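Local coordinates for DNA replication and repair protein RecF (Caldanaerobacter subterraneus subsp. tengcongensis, PDB 5Z69) that binds ATP and probably single-stranded DNA, and serves as a recombination mediator in the RecFOR pathway of DNA repair, at residues Leu321-Val324 and Met325-Leu328; Lys142-Asp145 and Ala146-Val150; Lys256-Thr259 and Leu260-Tyr264; Asn244-Arg247 and Glu248-Asn252; Asn45-Glu48 and Ala49-Leu52. All blocks are in the same frame, centred on the assembly; numbering follows the deposited sequence.

Overall arrangement
The five contacts fall into two groups. Interactions 1 and 5 lie in the ATPase part, where both touch the nucleotide and meet each other as Asp322 CB rests 3.5 Å from Leu47 CD2. Interaction 5 is a buried helix turn beside the phosphates, interaction 1 a partly buried loop bridged by water. Interaction 2, near the centre of the chain, is also buried and adds a sulfur-aromatic contact to its helix bonds. Interactions 3 and 4 sit on consecutive helices on the far side of the chain's centre, about 47 and 46 Å (centre to centre) from interaction 1. Both are part surface and reach the second subunit; each has one aliphatic pair, with charged and polar side chains directed elsewhere.

Interaction 1 (Leu321-Val324 and Met325-Leu328); sequences LDDV and MSEL. With AGS (phosphothiophosphoric acid-adenylate ester), chain C.
A single water bridges Asp323 to Ser326 and Glu327. It donates to the backbone Asp323 O at 2.8 Å and to the carboxylate Glu327 OE1 at 3.0 Å, while Ser326 OG donates to it over 3.2 Å. With no clear direct hydrogen bond between residues 321-324 and 325-328, this water is a clear polar link between the two halves of the loop. Serine suits the place, its short side chain keeping the hydroxyl close to the backbone, where it can donate to the water. Glu327 reaches back to it through a chain bent at chi2 (124°), and its other oxygen, OE2, forms a salt bridge with Arg295. On the apolar side, Leu321 CD2 meets Met325 SD at 4.1 Å, the thioether of the unbranched methionine lying across the leucine methyl at a slant. The carboxylate of Asp322 lies beside the nucleotide instead: its CG stands opposite the backbone N (chi1 -167°), which brings OD1 to 3.1 Å from the thiophosphate sulfur S1G of AGS. Thr348 OG1 is hydrogen-bonded to the same OD1, which would help to fix the carboxylate's orientation. A run of apolar strand residues ending in two acidic ones is consistent with a Walker B motif, and Ser326 to Leu328 would then open the D-loop that follows it in ABC-type ATPases. The segment leaves strand 318-321 beside strand 345-349, with Asp322 packed on helix 43-55, and runs on toward helix 331-334.

Interaction 2 (Lys142-Asp145 and Ala146-Val150); sequences KYLD and ACISV
Asp145 O takes two hydrogen bonds from one residue of the next turn, Ser149: the hydroxyl OG at 2.6 Å and the amide N at 3.0 Å. This is a serine folded back onto its own alpha-helix, 137-151. The two donors arrive from opposite faces of the carbonyl plane, and the hydroxyl gets there because chi1 of -61° turns OG back toward the preceding turn. Serine suits a buried site here, as a backbone carbonyl accepts its hydroxyl hydrogen. Regular i to i+4 bonds flank this pair, among them Cys147 N to Tyr143 O at 2.9 Å. The Asp145 carboxylate is engaged by neighbouring helices, its OD1 hydrogen-bonded to Tyr155 and in a salt bridge with Arg204. On another side of the helix Leu144 and Ile148 lie alongside each other, pointing the same way, with their CD1 atoms 3.7 Å apart; both pack on Tyr207 of helix 186-222. Tyr143 directs its ring toward helix 291-313, where Glu305 bonds its hydroxyl. Over one face of that ring sits Cys147, a small polarisable residue that fits closely. Its SG stands 3.5 Å from the Tyr143 ring centroid, 23° off the ring normal, and is shifted toward CZ, 3.3 Å from SG.

Interaction 3 (Lys256-Thr259 and Leu260-Tyr264); sequences KSLT and LDLKY
Ser257 O, Leu258 O and Thr259 O accept the amides of Asp261, Leu262 and Lys263 at 2.8, 3.0 and 3.1 Å, forming the first turn of the short helix 258-264. One step earlier the pattern is opened by a water, which donates to Lys256 O and accepts from Leu260 N at 2.9 Å, standing in for a direct i to i+4 bond where helix 243-256 gives way to this one. A second water joins side chains: it lies 2.9 Å from Ser257 OG and donates to Asp261 OD2 in a short bond of 2.5 Å. Ser257 carries its hydroxyl opposite the backbone N (chi1 -169°), on the side where the aspartate comes round. Asp261 suits this buried position in the helix's first turn because both oxygens have work: OD2 also forms a salt bridge with Arg169, and OD1 accepts the amide of Gln268. Such partners would probably favour the charged carboxylate. One residue on, on another side of the helix, Leu258 and Leu262 lie alongside each other and point the same way, CD2 of the first 3.5 Å from CD1 of the second, a close apolar fit. Outward, Tyr264 OH is hydrogen-bonded to Glu228 of the second subunit, where Leu260 and Lys263 also pack. On the inward side the turn rests on helix 153-177, with Asp261 and Leu262 against Leu173, and Leu262 also against Ile176.

Interaction 4 (Asn244-Arg247 and Glu248-Asn252); sequences NLIR and EKLKN
Ile246 chi1 of -64° leaves CG2 opposite the backbone N, while Leu250 chi1 of -71° places CG opposite its own carbonyl carbon, back over the preceding turn, where it meets that methyl. The two side chains therefore lie alongside each other, pointing the same way, with Ile246 CG2 3.9 Å from Leu250 CD1. Beneath them Leu250 N donates to Ile246 O at 2.9 Å, and equivalent bonds run from Lys249 N to Leu245 O (3.0 Å) and from Lys251 N to Arg247 O (2.9 Å). Branched and bulky apolar residues suit this side, for both pack on Ile201 of helix 186-222. Polar residues take other directions. Arg247 extends its chain from CG to NE to form a salt bridge with Glu195 of that same long helix, while the bent chain of Lys249 brings NZ to the carbonyl of Ala235. Glu248 folds at chi2 and receives Asn252 ND2 on OE2 at 3.1 Å; the amide comes from above the carboxylate, 39° out of its plane, so this bond is less well aligned than those of the backbone. The same OE2 has a long, weak ion pair with Arg253 of the second subunit, and Leu245 packs on Gln268 of that subunit. An aliphatic pair four residues apart facing helix 186-222, with polar and charged residues on other sides, is the pattern of an amphipathic alpha-helix, here helix 243-256.

Interaction 5 (Asn45-Glu48 and Ala49-Leu52); sequences NLLE and AIRL. With AGS (phosphothiophosphoric acid-adenylate ester), chain C.
Leu46 and Ile50 form the closer side-chain pair of this turn, Leu46 CG lying 4.1 Å from Ile50 CD1 with the two chains set at an angle. Leu47 is more loosely engaged, its CD1 4.4 Å from Ile50 CD1. Aliphatic residues suit this buried side because it faces sheet: Leu46 and Leu47 rest on Ile35 of strand 32-36, Leu47 and Ile50 on Phe346. Ala49, with its small side chain, lets strand 9-16 come near at Val15. Against this buried face stands Arg51, the one partly exposed residue of the turn; its chain bends at chi2 (66°) and leads away from the preceding turn, and NH1 finds Thr122 OG1. The backbone is an unbroken alpha-helix, as in the 2.8 Å bond from Arg51 N to Leu47 O. This is helix 43-55, whose start is the end of the Walker A P-loop, and its first turn points at the phosphates of AGS. Asn45 N donates to O1A of the alpha-phosphate at 2.9 Å, nearly straight at 165°, in a region where the helix N-terminus would favour negative charge. The Asn45 side chain leans over the same end, where it hydrogen-bonds Asn20 OD1 and makes a weak bond of 3.3 Å from ND2 to AGS O4'. Glu48, though buried, is amply partnered: its extended chain forms salt bridges with Arg19 and Arg60 through OE2 and a hydrogen bond with Ser58 through OE1.

Interaction 1 (Leu321-Val324 and Met325-Leu328)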
# COMPACT_ATOMS: atom_id res chain seq x y z
N LEU A 321 -7.49 28.76 14.09
CA LEU A 321 -7.61 28.89 12.63
C LEU A 321 -6.50 29.77 12.11
O LEU A 321 -6.56 31.00 12.22
CB LEU A 321 -8.98 29.45 12.25
CG LEU A 321 -10.13 28.43 12.19
CD1 LEU A 321 -10.40 27.86 13.57
CD2 LEU A 321 -11.40 29.05 11.62
N ASP A 322 -5.46 29.15 11.56
CA ASP A 322 -4.29 29.92 11.15
C ASP A 322 -4.31 30.17 9.66
O ASP A 322 -4.09 29.26 8.89
CB ASP A 322 -3.00 29.19 11.52
CG ASP A 322 -1.78 30.08 11.39
OD1 ASP A 322 -1.93 31.32 11.39
OD2 ASP A 322 -0.66 29.54 11.30
N ASP A 323 -4.55 31.42 9.28
CA ASP A 323 -4.42 31.85 7.89
C ASP A 323 -5.28 30.98 6.98
O ASP A 323 -4.82 30.51 5.95
CB ASP A 323 -2.95 31.82 7.46
CG ASP A 323 -2.72 32.41 6.08
OD1 ASP A 323 -3.54 33.26 5.65
OD2 ASP A 323 -1.74 32.01 5.42
N VAL A 324 -6.52 30.75 7.38
CA VAL A 324 -7.41 29.89 6.62
C VAL A 324 -8.72 30.62 6.35
O VAL A 324 -9.65 30.09 5.76
CB VAL A 324 -7.64 28.54 7.37
CG1 VAL A 324 -8.50 28.71 8.61
CG2 VAL A 324 -8.21 27.47 6.44
N MET A 325 -8.78 31.88 6.76
CA MET A 325 -9.99 32.67 6.60
C MET A 325 -9.85 33.73 5.51
O MET A 325 -10.74 34.54 5.31
CB MET A 325 -10.38 33.34 7.92
CG MET A 325 -11.84 33.15 8.32
SD MET A 325 -12.31 31.40 8.39
CE MET A 325 -14.02 31.56 8.92
N SER A 326 -8.73 33.72 4.80
CA SER A 326 -8.58 34.57 3.63
C SER A 326 -9.36 33.94 2.47
O SER A 326 -10.02 32.93 2.66
CB SER A 326 -7.09 34.76 3.29
OG SER A 326 -6.34 33.61 3.66
N GLU A 327 -9.27 34.52 1.27
CA GLU A 327 -10.00 34.06 0.07
C GLU A 327 -11.52 34.02 0.29
O GLU A 327 -12.18 35.04 0.54
CB GLU A 327 -9.55 32.66 -0.38
CG GLU A 327 -8.18 32.17 0.12
CD GLU A 327 -8.27 30.84 0.85
OE1 GLU A 327 -8.02 30.80 2.07
OE2 GLU A 327 -8.62 29.83 0.18
N LEU A 328 -12.06 32.81 0.15
CA LEU A 328 -13.39 32.44 0.65
C LEU A 328 -14.61 33.23 0.23
O LEU A 328 -15.12 34.01 1.05
CB LEU A 328 -13.33 32.46 2.19
CG LEU A 328 -12.60 31.33 2.92
CD1 LEU A 328 -13.29 31.07 4.25
CD2 LEU A 328 -12.55 30.08 2.06
PG AGS C . 1.10 33.79 9.65
S1G AGS C . -0.81 33.90 10.04
O2G AGS C . 1.39 34.51 8.29
O3G AGS C . 1.43 32.27 9.48
PB AGS C . 2.80 35.78 10.70
O1B AGS C . 2.29 36.86 11.59
O2B AGS C . 2.78 36.21 9.22
O3B AGS C . 1.95 34.42 10.83
PA AGS C . 4.86 34.75 12.32
O1A AGS C . 3.79 34.82 13.42
O2A AGS C . 5.31 33.41 11.85
O3A AGS C . 4.34 35.55 11.04
O5' AGS C . 6.10 35.59 12.74
C5' AGS C . 7.38 35.06 12.54
C4' AGS C . 8.29 36.25 12.63
O4' AGS C . 9.05 36.17 13.86
C3' AGS C . 9.31 36.34 11.50
O3' AGS C . 9.57 37.69 11.16
C2' AGS C . 10.51 35.58 12.08
O2' AGS C . 11.75 36.04 11.54
C1' AGS C . 10.41 35.93 13.57
N9 AGS C . 10.90 34.88 14.45
C8 AGS C . 10.76 33.52 14.29
N7 AGS C . 11.33 32.81 15.23
C5 AGS C . 11.88 33.76 16.07
C6 AGS C . 12.63 33.67 17.27
N6 AGS C . 12.94 32.51 17.85
N1 AGS C . 13.04 34.82 17.84
C2 AGS C . 12.72 35.98 17.27
N3 AGS C . 12.03 36.20 16.15
C4 AGS C . 11.63 35.04 15.60
O HOH W 1 -5.29 30.63 3.22

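Interaction 2 (Lys142-Asp145 and Ala146-Val150)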
# COMPACT_ATOMS: atom_id res chain seq x y z
N LYS A 142 2.51 10.56 11.40
CA LYS A 142 2.72 11.48 12.51
C LYS A 142 1.37 12.09 12.93
O LYS A 142 1.11 12.24 14.12
CB LYS A 142 3.73 12.57 12.14
CG LYS A 142 3.76 13.77 13.14
CD LYS A 142 4.84 14.82 12.84
CE LYS A 142 4.86 15.90 13.93
NZ LYS A 142 5.75 17.06 13.61
N TYR A 143 0.53 12.38 11.94
CA TYR A 143 -0.78 13.00 12.17
C TYR A 143 -1.72 12.05 12.91
O TYR A 143 -2.38 12.42 13.88
CB TYR A 143 -1.41 13.42 10.83
CG TYR A 143 -2.84 13.88 10.99
CD1 TYR A 143 -3.91 13.09 10.58
CD2 TYR A 143 -3.12 15.10 11.60
CE1 TYR A 143 -5.23 13.52 10.75
CE2 TYR A 143 -4.44 15.54 11.78
CZ TYR A 143 -5.49 14.75 11.36
OH TYR A 143 -6.78 15.20 11.56
N LEU A 144 -1.77 10.82 12.43
CA LEU A 144 -2.57 9.78 13.06
C LEU A 144 -2.15 9.48 14.51
O LEU A 144 -2.99 9.31 15.38
CB LEU A 144 -2.48 8.50 12.22
CG LEU A 144 -3.32 7.33 12.70
CD1 LEU A 144 -4.77 7.69 12.74
CD2 LEU A 144 -3.08 6.11 11.79
N ASP A 145 -0.84 9.40 14.76
CA ASP A 145 -0.33 9.13 16.10
C ASP A 145 -0.72 10.25 17.07
O ASP A 145 -1.05 9.99 18.23
CB ASP A 145 1.19 9.00 16.08
CG ASP A 145 1.67 7.64 15.60
OD1 ASP A 145 0.90 6.65 15.69
OD2 ASP A 145 2.84 7.55 15.19
N ALA A 146 -0.68 11.49 16.59
CA ALA A 146 -1.00 12.65 17.42
C ALA A 146 -2.49 12.75 17.70
O ALA A 146 -2.89 13.04 18.83
CB ALA A 146 -0.51 13.94 16.76
N CYS A 147 -3.31 12.52 16.67
CA CYS A 147 -4.76 12.49 16.87
C CYS A 147 -5.15 11.48 17.93
O CYS A 147 -5.93 11.78 18.85
CB CYS A 147 -5.49 12.17 15.57
SG CYS A 147 -5.40 13.49 14.37
N ILE A 148 -4.61 10.28 17.81
CA ILE A 148 -5.01 9.22 18.73
C ILE A 148 -4.47 9.43 20.15
O ILE A 148 -5.22 9.27 21.11
CB ILE A 148 -4.56 7.85 18.25
CG1 ILE A 148 -5.18 7.57 16.85
CG2 ILE A 148 -4.97 6.79 19.28
CD1 ILE A 148 -4.69 6.30 16.19
N SER A 149 -3.18 9.77 20.26
CA SER A 149 -2.52 9.99 21.53
C SER A 149 -3.23 11.06 22.36
O SER A 149 -3.33 10.93 23.58
CB SER A 149 -1.06 10.39 21.31
OG SER A 149 -0.37 9.35 20.64
N VAL A 150 -3.74 12.09 21.71
CA VAL A 150 -4.44 13.15 22.42
C VAL A 150 -5.66 12.58 23.14
O VAL A 150 -5.97 12.97 24.26
CB VAL A 150 -4.87 14.30 21.47
CG1 VAL A 150 -5.97 15.16 22.12
CG2 VAL A 150 -3.65 15.16 21.13

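Interaction 3 (Lys256-Thr259 and Leu260-Tyr264)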
# COMPACT_ATOMS: atom_id res chain seq x y z
N LYS A 256 11.78 -12.94 9.27
CA LYS A 256 12.15 -13.00 7.86
C LYS A 256 12.91 -11.77 7.39
O LYS A 256 13.44 -11.75 6.27
CB LYS A 256 10.90 -13.20 6.99
CG LYS A 256 10.29 -14.58 7.12
CD LYS A 256 8.79 -14.57 6.82
N SER A 257 12.98 -10.74 8.24
CA SER A 257 13.53 -9.46 7.82
C SER A 257 14.99 -9.30 8.24
O SER A 257 15.64 -8.30 7.93
CB SER A 257 12.69 -8.32 8.41
OG SER A 257 13.02 -7.08 7.83
N LEU A 258 15.51 -10.31 8.94
CA LEU A 258 16.76 -10.17 9.67
C LEU A 258 17.94 -9.74 8.79
O LEU A 258 18.67 -8.81 9.14
CB LEU A 258 17.07 -11.48 10.40
CG LEU A 258 18.27 -11.56 11.35
CD1 LEU A 258 17.99 -12.56 12.45
CD2 LEU A 258 19.52 -11.97 10.62
N THR A 259 18.11 -10.41 7.65
CA THR A 259 19.22 -10.09 6.76
C THR A 259 19.08 -8.69 6.21
O THR A 259 20.03 -7.91 6.21
CB THR A 259 19.29 -11.07 5.58
OG1 THR A 259 19.52 -12.39 6.08
CG2 THR A 259 20.42 -10.68 4.61
N LEU A 260 17.88 -8.36 5.75
CA LEU A 260 17.62 -7.01 5.26
C LEU A 260 17.90 -5.95 6.32
O LEU A 260 18.50 -4.91 6.03
CB LEU A 260 16.17 -6.89 4.80
CG LEU A 260 15.82 -5.47 4.34
CD1 LEU A 260 16.11 -5.30 2.86
CD2 LEU A 260 14.38 -5.13 4.66
N ASP A 261 17.47 -6.22 7.56
CA ASP A 261 17.64 -5.25 8.64
C ASP A 261 19.11 -5.04 8.99
O ASP A 261 19.54 -3.93 9.31
CB ASP A 261 16.84 -5.69 9.87
CG ASP A 261 15.33 -5.55 9.67
OD1 ASP A 261 14.90 -4.92 8.68
OD2 ASP A 261 14.57 -6.07 10.51
N LEU A 262 19.88 -6.12 8.92
CA LEU A 262 21.32 -6.03 9.16
C LEU A 262 22.00 -5.19 8.09
O LEU A 262 22.99 -4.52 8.35
CB LEU A 262 21.93 -7.42 9.22
CG LEU A 262 21.64 -8.11 10.55
CD1 LEU A 262 22.08 -9.53 10.49
CD2 LEU A 262 22.33 -7.37 11.69
N LYS A 263 21.46 -5.23 6.87
CA LYS A 263 22.04 -4.47 5.78
C LYS A 263 21.80 -2.99 5.93
O LYS A 263 22.70 -2.18 5.74
CB LYS A 263 21.49 -4.95 4.44
CG LYS A 263 21.93 -4.08 3.28
CD LYS A 263 21.31 -4.55 1.97
CE LYS A 263 21.79 -5.94 1.55
NZ LYS A 263 20.84 -7.04 1.93
N TYR A 264 20.57 -2.62 6.29
CA TYR A 264 20.20 -1.21 6.36
C TYR A 264 20.35 -0.63 7.76
O TYR A 264 20.22 0.58 7.95
CB TYR A 264 18.78 -1.03 5.85
CG TYR A 264 18.68 -1.16 4.35
CD1 TYR A 264 18.88 -0.05 3.53
CD2 TYR A 264 18.41 -2.39 3.75
CE1 TYR A 264 18.80 -0.16 2.16
CE2 TYR A 264 18.33 -2.51 2.37
CZ TYR A 264 18.53 -1.39 1.59
OH TYR A 264 18.46 -1.49 0.22
O HOH W 2 15.93 -10.42 5.41
O HOH W 3 12.16 -5.67 10.22

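Interaction 4 (Asn244-Arg247 and Glu248-Asn252)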
# COMPACT_ATOMS: atom_id res chain seq x y z
N ASN A 244 -4.31 -11.65 18.23
CA ASN A 244 -3.45 -12.83 18.19
C ASN A 244 -2.80 -13.03 16.81
O ASN A 244 -1.58 -13.20 16.70
CB ASN A 244 -4.26 -14.07 18.55
CG ASN A 244 -3.51 -14.99 19.45
OD1 ASN A 244 -2.63 -14.56 20.20
ND2 ASN A 244 -3.83 -16.28 19.39
N LEU A 245 -3.64 -13.01 15.79
CA LEU A 245 -3.21 -13.23 14.41
C LEU A 245 -2.19 -12.18 13.98
O LEU A 245 -1.15 -12.51 13.40
CB LEU A 245 -4.42 -13.22 13.47
CG LEU A 245 -4.26 -13.59 12.00
CD1 LEU A 245 -3.78 -15.02 11.84
CD2 LEU A 245 -5.60 -13.41 11.29
N ILE A 246 -2.47 -10.92 14.30
CA ILE A 246 -1.60 -9.81 13.92
C ILE A 246 -0.24 -9.94 14.60
O ILE A 246 0.80 -9.71 13.98
CB ILE A 246 -2.22 -8.46 14.27
CG1 ILE A 246 -3.50 -8.24 13.46
CG2 ILE A 246 -1.23 -7.34 14.01
CD1 ILE A 246 -4.48 -7.28 14.13
N ARG A 247 -0.26 -10.31 15.86
CA ARG A 247 0.98 -10.54 16.59
C ARG A 247 1.85 -11.57 15.87
O ARG A 247 3.04 -11.36 15.66
CB ARG A 247 0.66 -11.02 17.99
CG ARG A 247 1.76 -10.84 18.99
CD ARG A 247 1.17 -10.85 20.39
NE ARG A 247 2.21 -11.11 21.39
CZ ARG A 247 2.00 -11.08 22.70
NH1 ARG A 247 3.00 -11.32 23.54
NH2 ARG A 247 0.79 -10.80 23.17
N GLU A 248 1.26 -12.70 15.51
CA GLU A 248 2.01 -13.77 14.86
C GLU A 248 2.57 -13.34 13.51
O GLU A 248 3.72 -13.62 13.20
CB GLU A 248 1.13 -15.02 14.69
CG GLU A 248 1.64 -16.23 15.47
CD GLU A 248 3.11 -16.51 15.23
OE1 GLU A 248 3.94 -16.11 16.08
OE2 GLU A 248 3.45 -17.13 14.20
N LYS A 249 1.76 -12.63 12.73
CA LYS A 249 2.22 -12.15 11.43
C LYS A 249 3.40 -11.18 11.58
O LYS A 249 4.39 -11.30 10.86
CB LYS A 249 1.07 -11.50 10.66
CG LYS A 249 -0.03 -12.51 10.26
CD LYS A 249 -1.00 -11.98 9.20
CE LYS A 249 -0.61 -12.42 7.78
NZ LYS A 249 -0.70 -11.29 6.78
N LEU A 250 3.29 -10.24 12.52
CA LEU A 250 4.34 -9.26 12.77
C LEU A 250 5.63 -9.94 13.19
O LEU A 250 6.70 -9.60 12.71
CB LEU A 250 3.92 -8.24 13.86
CG LEU A 250 2.83 -7.22 13.51
CD1 LEU A 250 2.51 -6.32 14.72
CD2 LEU A 250 3.22 -6.39 12.30
N LYS A 251 5.50 -10.90 14.10
CA LYS A 251 6.63 -11.69 14.56
C LYS A 251 7.26 -12.51 13.40
O LYS A 251 8.48 -12.60 13.27
CB LYS A 251 6.19 -12.60 15.71
CG LYS A 251 7.25 -13.56 16.22
CD LYS A 251 8.25 -12.86 17.11
CE LYS A 251 9.34 -13.82 17.58
NZ LYS A 251 10.33 -14.12 16.51
N ASN A 252 6.43 -13.10 12.54
CA ASN A 252 6.97 -13.86 11.40
C ASN A 252 7.74 -12.95 10.45
O ASN A 252 8.82 -13.28 9.96
CB ASN A 252 5.85 -14.57 10.63
CG ASN A 252 5.15 -15.63 11.45
OD1 ASN A 252 4.02 -16.01 11.15
ND2 ASN A 252 5.81 -16.11 12.51

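Interaction 5 (Asn45-Glu48 and Ala49-Leu52)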
# COMPACT_ATOMS: atom_id res chain seq x y z
N ASN A 45 2.98 32.82 15.40
CA ASN A 45 3.72 32.58 16.63
C ASN A 45 2.78 32.50 17.85
O ASN A 45 2.96 31.67 18.73
CB ASN A 45 4.77 33.68 16.84
CG ASN A 45 5.85 33.69 15.76
OD1 ASN A 45 6.00 32.73 15.02
ND2 ASN A 45 6.60 34.78 15.67
N LEU A 46 1.75 33.34 17.89
CA LEU A 46 0.85 33.33 19.05
C LEU A 46 0.01 32.05 19.06
O LEU A 46 -0.19 31.44 20.12
CB LEU A 46 -0.03 34.57 19.06
CG LEU A 46 -1.16 34.57 20.09
CD1 LEU A 46 -0.65 34.50 21.52
CD2 LEU A 46 -2.03 35.81 19.89
N LEU A 47 -0.48 31.64 17.89
CA LEU A 47 -1.17 30.36 17.77
C LEU A 47 -0.26 29.20 18.14
O LEU A 47 -0.69 28.24 18.81
CB LEU A 47 -1.71 30.17 16.35
CG LEU A 47 -3.20 30.46 16.15
CD1 LEU A 47 -3.58 31.76 16.82
CD2 LEU A 47 -3.57 30.51 14.70
N GLU A 48 1.01 29.30 17.74
CA GLU A 48 1.98 28.28 18.10
C GLU A 48 2.14 28.23 19.63
O GLU A 48 2.27 27.15 20.21
CB GLU A 48 3.32 28.56 17.42
CG GLU A 48 4.43 27.54 17.70
CD GLU A 48 5.73 27.87 16.93
OE1 GLU A 48 6.25 27.00 16.20
OE2 GLU A 48 6.21 29.01 17.05
N ALA A 49 2.14 29.38 20.28
CA ALA A 49 2.23 29.42 21.74
C ALA A 49 0.99 28.80 22.38
O ALA A 49 1.08 28.06 23.36
CB ALA A 49 2.43 30.86 22.22
N ILE A 50 -0.18 29.08 21.83
CA ILE A 50 -1.41 28.50 22.36
C ILE A 50 -1.45 26.98 22.15
O ILE A 50 -1.75 26.24 23.07
CB ILE A 50 -2.65 29.14 21.74
CG1 ILE A 50 -2.66 30.62 22.12
CG2 ILE A 50 -3.91 28.44 22.25
CD1 ILE A 50 -3.53 31.47 21.24
N ARG A 51 -1.10 26.53 20.94
CA ARG A 51 -1.10 25.10 20.62
C ARG A 51 -0.05 24.31 21.42
O ARG A 51 -0.22 23.12 21.70
CB ARG A 51 -0.87 24.92 19.12
CG ARG A 51 -0.81 23.47 18.65
CD ARG A 51 -2.12 22.73 18.80
NE ARG A 51 -2.06 21.44 18.11
CZ ARG A 51 -2.92 20.44 18.26
NH1 ARG A 51 -3.96 20.55 19.08
NH2 ARG A 51 -2.73 19.31 17.58
N LEU A 52 1.03 24.99 21.80
CA LEU A 52 2.06 24.41 22.67
C LEU A 52 1.49 23.87 23.99
O LEU A 52 1.93 22.83 24.51
CB LEU A 52 3.14 25.46 22.96
CG LEU A 52 4.23 25.10 23.98
CD1 LEU A 52 5.28 24.22 23.27
CD2 LEU A 52 4.88 26.37 24.57
PG AGS C . 1.10 33.79 9.65
S1G AGS C . -0.81 33.90 10.04
O2G AGS C . 1.39 34.51 8.29
O3G AGS C . 1.43 32.27 9.48
PB AGS C . 2.80 35.78 10.70
O1B AGS C . 2.29 36.86 11.59
O2B AGS C . 2.78 36.21 9.22
O3B AGS C . 1.95 34.42 10.83
PA AGS C . 4.86 34.75 12.32
O1A AGS C . 3.79 34.82 13.42
O2A AGS C . 5.31 33.41 11.85
O3A AGS C . 4.34 35.55 11.04
O5' AGS C . 6.10 35.59 12.74
C5' AGS C . 7.38 35.06 12.54
C4' AGS C . 8.29 36.25 12.63
O4' AGS C . 9.05 36.17 13.86
C3' AGS C . 9.31 36.34 11.50
O3' AGS C . 9.57 37.69 11.16
C2' AGS C . 10.51 35.58 12.08
O2' AGS C . 11.75 36.04 11.54
C1' AGS C . 10.41 35.93 13.57
N9 AGS C . 10.90 34.88 14.45
C8 AGS C . 10.76 33.52 14.29
N7 AGS C . 11.33 32.81 15.23
C5 AGS C . 11.88 33.76 16.07
C6 AGS C . 12.63 33.67 17.27
N6 AGS C . 12.94 32.51 17.85
N1 AGS C . 13.04 34.82 17.84
C2 AGS C . 12.72 35.98 17.27
N3 AGS C . 12.03 36.20 16.15
C4 AGS C . 11.63 35.04 15.60